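Local coordinates for protein aquaporin aqpM (Methanothermobacter marburgensis str. Marburg, PDB 2F2B) that forms a membrane channel that lets water move in either direction under osmotic drive and also gives a transient rise in glycerol flux, at residues Thr160-Gly163 with Ile164-Glu168; Pro206-Asn209 with Asp210-Phe213. One frame throughout, in Å; residues are numbered along the deposited sequence.

Contact 1 (160-168) and contact 2 (206-213) are both local, each made within a single helix of the aquaporin fold. Contact 1 comes first along the chain, at the C-terminal end of helix 143-166, where a predicted membrane span runs out on the cytoplasmic side. Contact 2 follows after helix 175-194, in helix 200-214, which begins within the second Asn-Pro-Ala motif and is predicted to belong to the extracellular part. The centres of contact 1 and contact 2 are about 34 Å apart, on opposite sides of the chain's centre. The nearest atoms of contact 1 and contact 2 are about 19 Å apart. The pair thus probably lies toward the two membrane faces of one channel subunit in the homotetramer.

Contact 1 of 2, residues Thr160-Gly163 with Ile164-Glu168; sequences TIMG and IAVDE
Ile161 O takes two backbone N-H groups where helix 143-166 widens into a pi-type turn at its C-terminal end. Ala165 N gives the ordinary i to i+4 bond, 2.9 Å from Ile161 O and lying 30° out of the carbonyl plane. Val166 N, at 3.1 Å from Ile161 O, reaches the same oxygen in that plane. The next bond keeps the wider i to i+5 spacing, Asp167 N to Met162 O at 2.8 Å, and Asp167 then leaves helical geometry. Before the widening, Ile164 N still bonds Thr160 O at 2.9 Å.

Apolar contact runs along one side of the turn. Met162 runs alongside Val166, with Met162 SD 3.9 Å from Val166 CG2. Val166 CG2 also meets Ile161 CG2, and Val166 packs on Leu89 of helix 83-91. Ile164 turns to Ile179 of helix 175-194 and to Tyr71 of a neighbouring subunit.

The carboxylate of Asp167 faces outward from the turn to two partners. A chi1 of -158° swings it opposite its own N; OD2 forms a salt bridge with Arg169 NE and OD1 a hydrogen bond with Tyr240 OH, while Asp167 CB stays 3.4 Å from Met162 O.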
loop_
_atom_site.group_PDB
_atom_site.type_symbol
_atom_site.label_atom_id
_atom_site.label_comp_id
_atom_site.label_asym_id
_atom_site.label_seq_id
_atom_site.Cartn_x
_atom_site.Cartn_y
_atom_site.Cartn_z
ATOM N N THR A 160 -15.490 -8.056 -9.251
ATOM C CA THR A 160 -15.315 -7.300 -8.018
ATOM C C THR A 160 -16.288 -6.116 -8.057
ATOM O O THR A 160 -16.960 -5.819 -7.069
ATOM C CB THR A 160 -13.860 -6.790 -7.884
ATOM O OG1 THR A 160 -12.974 -7.915 -7.842
ATOM C CG2 THR A 160 -13.687 -5.969 -6.604
ATOM N N ILE A 161 -16.377 -5.456 -9.209
ATOM C CA ILE A 161 -17.288 -4.324 -9.358
ATOM C C ILE A 161 -18.728 -4.776 -9.088
ATOM O O ILE A 161 -19.492 -4.072 -8.432
ATOM C CB ILE A 161 -17.176 -3.707 -10.780
ATOM C CG1 ILE A 161 -15.863 -2.917 -10.888
ATOM C CG2 ILE A 161 -18.383 -2.804 -11.072
ATOM C CD1 ILE A 161 -15.551 -2.407 -12.292
ATOM N N MET A 162 -19.084 -5.960 -9.575
ATOM C CA MET A 162 -20.433 -6.485 -9.365
ATOM C C MET A 162 -20.713 -6.681 -7.875
ATOM O O MET A 162 -21.770 -6.293 -7.373
ATOM C CB MET A 162 -20.607 -7.829 -10.084
ATOM C CG MET A 162 -20.633 -7.748 -11.604
ATOM S SD MET A 162 -22.042 -6.790 -12.232
ATOM C CE MET A 162 -23.414 -7.886 -11.832
ATOM N N GLY A 163 -19.758 -7.278 -7.170
ATOM C CA GLY A 163 -19.947 -7.536 -5.753
ATOM C C GLY A 163 -19.886 -6.352 -4.806
ATOM O O GLY A 163 -20.637 -6.305 -3.828
ATOM N N ILE A 164 -19.020 -5.382 -5.094
ATOM C CA ILE A 164 -18.860 -4.235 -4.204
ATOM C C ILE A 164 -19.547 -2.930 -4.626
ATOM O O ILE A 164 -19.762 -2.052 -3.793
ATOM C CB ILE A 164 -17.349 -3.952 -3.962
ATOM C CG1 ILE A 164 -17.162 -3.133 -2.681
ATOM C CG2 ILE A 164 -16.758 -3.188 -5.143
ATOM C CD1 ILE A 164 -17.652 -3.827 -1.429
ATOM N N ALA A 165 -19.900 -2.792 -5.901
ATOM C CA ALA A 165 -20.541 -1.560 -6.354
ATOM C C ALA A 165 -21.956 -1.740 -6.898
ATOM O O ALA A 165 -22.805 -0.863 -6.729
ATOM C CB ALA A 165 -19.672 -0.879 -7.407
ATOM N N VAL A 166 -22.207 -2.870 -7.551
ATOM C CA VAL A 166 -23.517 -3.142 -8.142
ATOM C C VAL A 166 -24.494 -3.812 -7.181
ATOM O O VAL A 166 -25.638 -3.369 -7.038
ATOM C CB VAL A 166 -23.370 -4.027 -9.408
ATOM C CG1 VAL A 166 -24.745 -4.339 -10.005
ATOM C CG2 VAL A 166 -22.508 -3.311 -10.436
ATOM N N ASP A 167 -24.041 -4.873 -6.523
ATOM C CA ASP A 167 -24.880 -5.617 -5.591
ATOM C C ASP A 167 -25.448 -4.748 -4.473
ATOM O O ASP A 167 -24.720 -4.026 -3.794
ATOM C CB ASP A 167 -24.092 -6.770 -4.970
ATOM C CG ASP A 167 -24.994 -7.860 -4.427
ATOM O OD1 ASP A 167 -25.314 -8.791 -5.188
ATOM O OD2 ASP A 167 -25.393 -7.777 -3.250
ATOM N N GLU A 168 -26.759 -4.836 -4.280
ATOM C CA GLU A 168 -27.450 -4.071 -3.250
ATOM C C GLU A 168 -27.001 -4.409 -1.826
ATOM O O GLU A 168 -27.244 -3.641 -0.898
ATOM C CB GLU A 168 -28.962 -4.288 -3.379
ATOM C CG GLU A 168 -29.338 -5.673 -3.891
ATOM C CD GLU A 168 -28.990 -5.862 -5.362
ATOM O OE1 GLU A 168 -29.047 -7.010 -5.852
ATOM O OE2 GLU A 168 -28.663 -4.857 -6.029
#

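Contact 2 of 2, residues Pro206-Asn209 with Asp210-Phe213; sequences PYLN and DMIF
Pro206 to Phe213 form two turns of alpha-helix in helix 200-214, the short helix that starts within the second Asn-Pro-Ala motif of the aquaporin fold. Four successive i to i+4 bonds hold the backbone: Asp210 N to Pro206 O, Met211 N to Tyr207 O, Ile212 N to Leu208 O and Phe213 N to Asn209 O. The last, from Phe213 N to Asn209 O, is 2.8 Å long with an N-H...O angle of 158°. The helix kinks at Pro206, whose nitrogen makes no bond to the preceding turn.

Leu208 carries the apolar contact. Its first torsion (chi1 -179°) turns CG away from the backbone N and, together with chi2, helps to lay the branch along the helix surface, where Leu208 CD1 meets both Met211 CE at 3.6 Å and Ile212 CD1 at 4.0 Å. Ile212 runs alongside Leu208, whereas the Met211 chain, extended until it bends at its end, slants across Leu208. The flat amide of Asn209 lies beside the Phe213 ring, their planes 17° apart.

Leu208, Asn209 and Phe213 also touch helix 100-122, at Ala112, Ser115 and Phe116, and Leu119 respectively. Tyr207 leads away from the other turn: its OH bonds Thr135 O, and its ring makes an edge-to-face pair with Trp219.

The helical backbone leaves Asp210 CB 3.1 Å from Pro206 O, and the first torsion holds Asp210 CG beside that same oxygen. At the C-terminal end the Phe213 ring is met on one face by its neighbour Ile212, whose CG2 sits 3.7 Å above the ring centre.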
loop_
_atom_site.group_PDB
_atom_site.type_symbol
_atom_site.label_atom_id
_atom_site.label_comp_id
_atom_site.label_asym_id
_atom_site.label_seq_id
_atom_site.Cartn_x
_atom_site.Cartn_y
_atom_site.Cartn_z
ATOM N N PRO A 206 -3.099 6.466 -25.086
ATOM C CA PRO A 206 -1.657 6.371 -25.328
ATOM C C PRO A 206 -1.338 5.966 -26.773
ATOM O O PRO A 206 -0.388 6.471 -27.367
ATOM C CB PRO A 206 -1.213 5.322 -24.313
ATOM C CG PRO A 206 -2.143 5.581 -23.162
ATOM C CD PRO A 206 -3.474 5.733 -23.862
ATOM N N TYR A 207 -2.129 5.053 -27.332
ATOM C CA TYR A 207 -1.913 4.614 -28.714
ATOM C C TYR A 207 -2.008 5.803 -29.665
ATOM O O TYR A 207 -1.151 5.986 -30.532
ATOM C CB TYR A 207 -2.956 3.565 -29.115
ATOM C CG TYR A 207 -2.571 2.128 -28.820
ATOM C CD1 TYR A 207 -1.750 1.801 -27.736
ATOM C CD2 TYR A 207 -3.056 1.089 -29.614
ATOM C CE1 TYR A 207 -1.424 0.470 -27.457
ATOM C CE2 TYR A 207 -2.741 -0.235 -29.345
ATOM C CZ TYR A 207 -1.926 -0.541 -28.267
ATOM O OH TYR A 207 -1.619 -1.857 -28.009
ATOM N N LEU A 208 -3.055 6.605 -29.500
ATOM C CA LEU A 208 -3.264 7.773 -30.353
ATOM C C LEU A 208 -2.112 8.768 -30.246
ATOM O O LEU A 208 -1.540 9.186 -31.257
ATOM C CB LEU A 208 -4.579 8.469 -29.991
ATOM C CG LEU A 208 -4.945 9.711 -30.816
ATOM C CD1 LEU A 208 -5.038 9.332 -32.288
ATOM C CD2 LEU A 208 -6.264 10.296 -30.331
ATOM N N ASN A 209 -1.760 9.143 -29.021
ATOM C CA ASN A 209 -0.681 10.095 -28.826
ATOM C C ASN A 209 0.694 9.554 -29.217
ATOM O O ASN A 209 1.540 10.311 -29.703
ATOM C CB ASN A 209 -0.687 10.604 -27.382
ATOM C CG ASN A 209 -1.864 11.529 -27.104
ATOM O OD1 ASN A 209 -2.967 11.083 -26.776
ATOM N ND2 ASN A 209 -1.638 12.823 -27.262
ATOM N N ASP A 210 0.925 8.257 -29.023
ATOM C CA ASP A 210 2.204 7.665 -29.407
ATOM C C ASP A 210 2.360 7.746 -30.922
ATOM O O ASP A 210 3.455 7.974 -31.438
ATOM C CB ASP A 210 2.294 6.196 -28.982
ATOM C CG ASP A 210 2.773 6.026 -27.555
ATOM O OD1 ASP A 210 3.406 6.961 -27.027
ATOM O OD2 ASP A 210 2.532 4.949 -26.968
ATOM N N MET A 211 1.254 7.546 -31.628
ATOM C CA MET A 211 1.264 7.600 -33.082
ATOM C C MET A 211 1.589 9.009 -33.567
ATOM O O MET A 211 2.438 9.198 -34.437
ATOM C CB MET A 211 -0.099 7.168 -33.627
ATOM C CG MET A 211 -0.308 7.474 -35.102
ATOM S SD MET A 211 -1.948 6.988 -35.666
ATOM C CE MET A 211 -2.933 8.359 -35.086
ATOM N N ILE A 212 0.913 9.993 -32.985
ATOM C CA ILE A 212 1.091 11.391 -33.362
ATOM C C ILE A 212 2.411 12.027 -32.934
ATOM O O ILE A 212 3.000 12.802 -33.690
ATOM C CB ILE A 212 -0.054 12.258 -32.791
ATOM C CG1 ILE A 212 -1.399 11.756 -33.316
ATOM C CG2 ILE A 212 0.157 13.722 -33.168
ATOM C CD1 ILE A 212 -2.596 12.429 -32.672
ATOM N N PHE A 213 2.879 11.698 -31.733
ATOM C CA PHE A 213 4.104 12.297 -31.213
ATOM C C PHE A 213 5.342 11.410 -31.116
ATOM O O PHE A 213 6.456 11.915 -30.988
ATOM C CB PHE A 213 3.807 12.918 -29.845
ATOM C CG PHE A 213 2.722 13.957 -29.882
ATOM C CD1 PHE A 213 2.958 15.210 -30.441
ATOM C CD2 PHE A 213 1.451 13.671 -29.394
ATOM C CE1 PHE A 213 1.942 16.164 -30.514
ATOM C CE2 PHE A 213 0.430 14.615 -29.461
ATOM C CZ PHE A 213 0.675 15.865 -30.022
#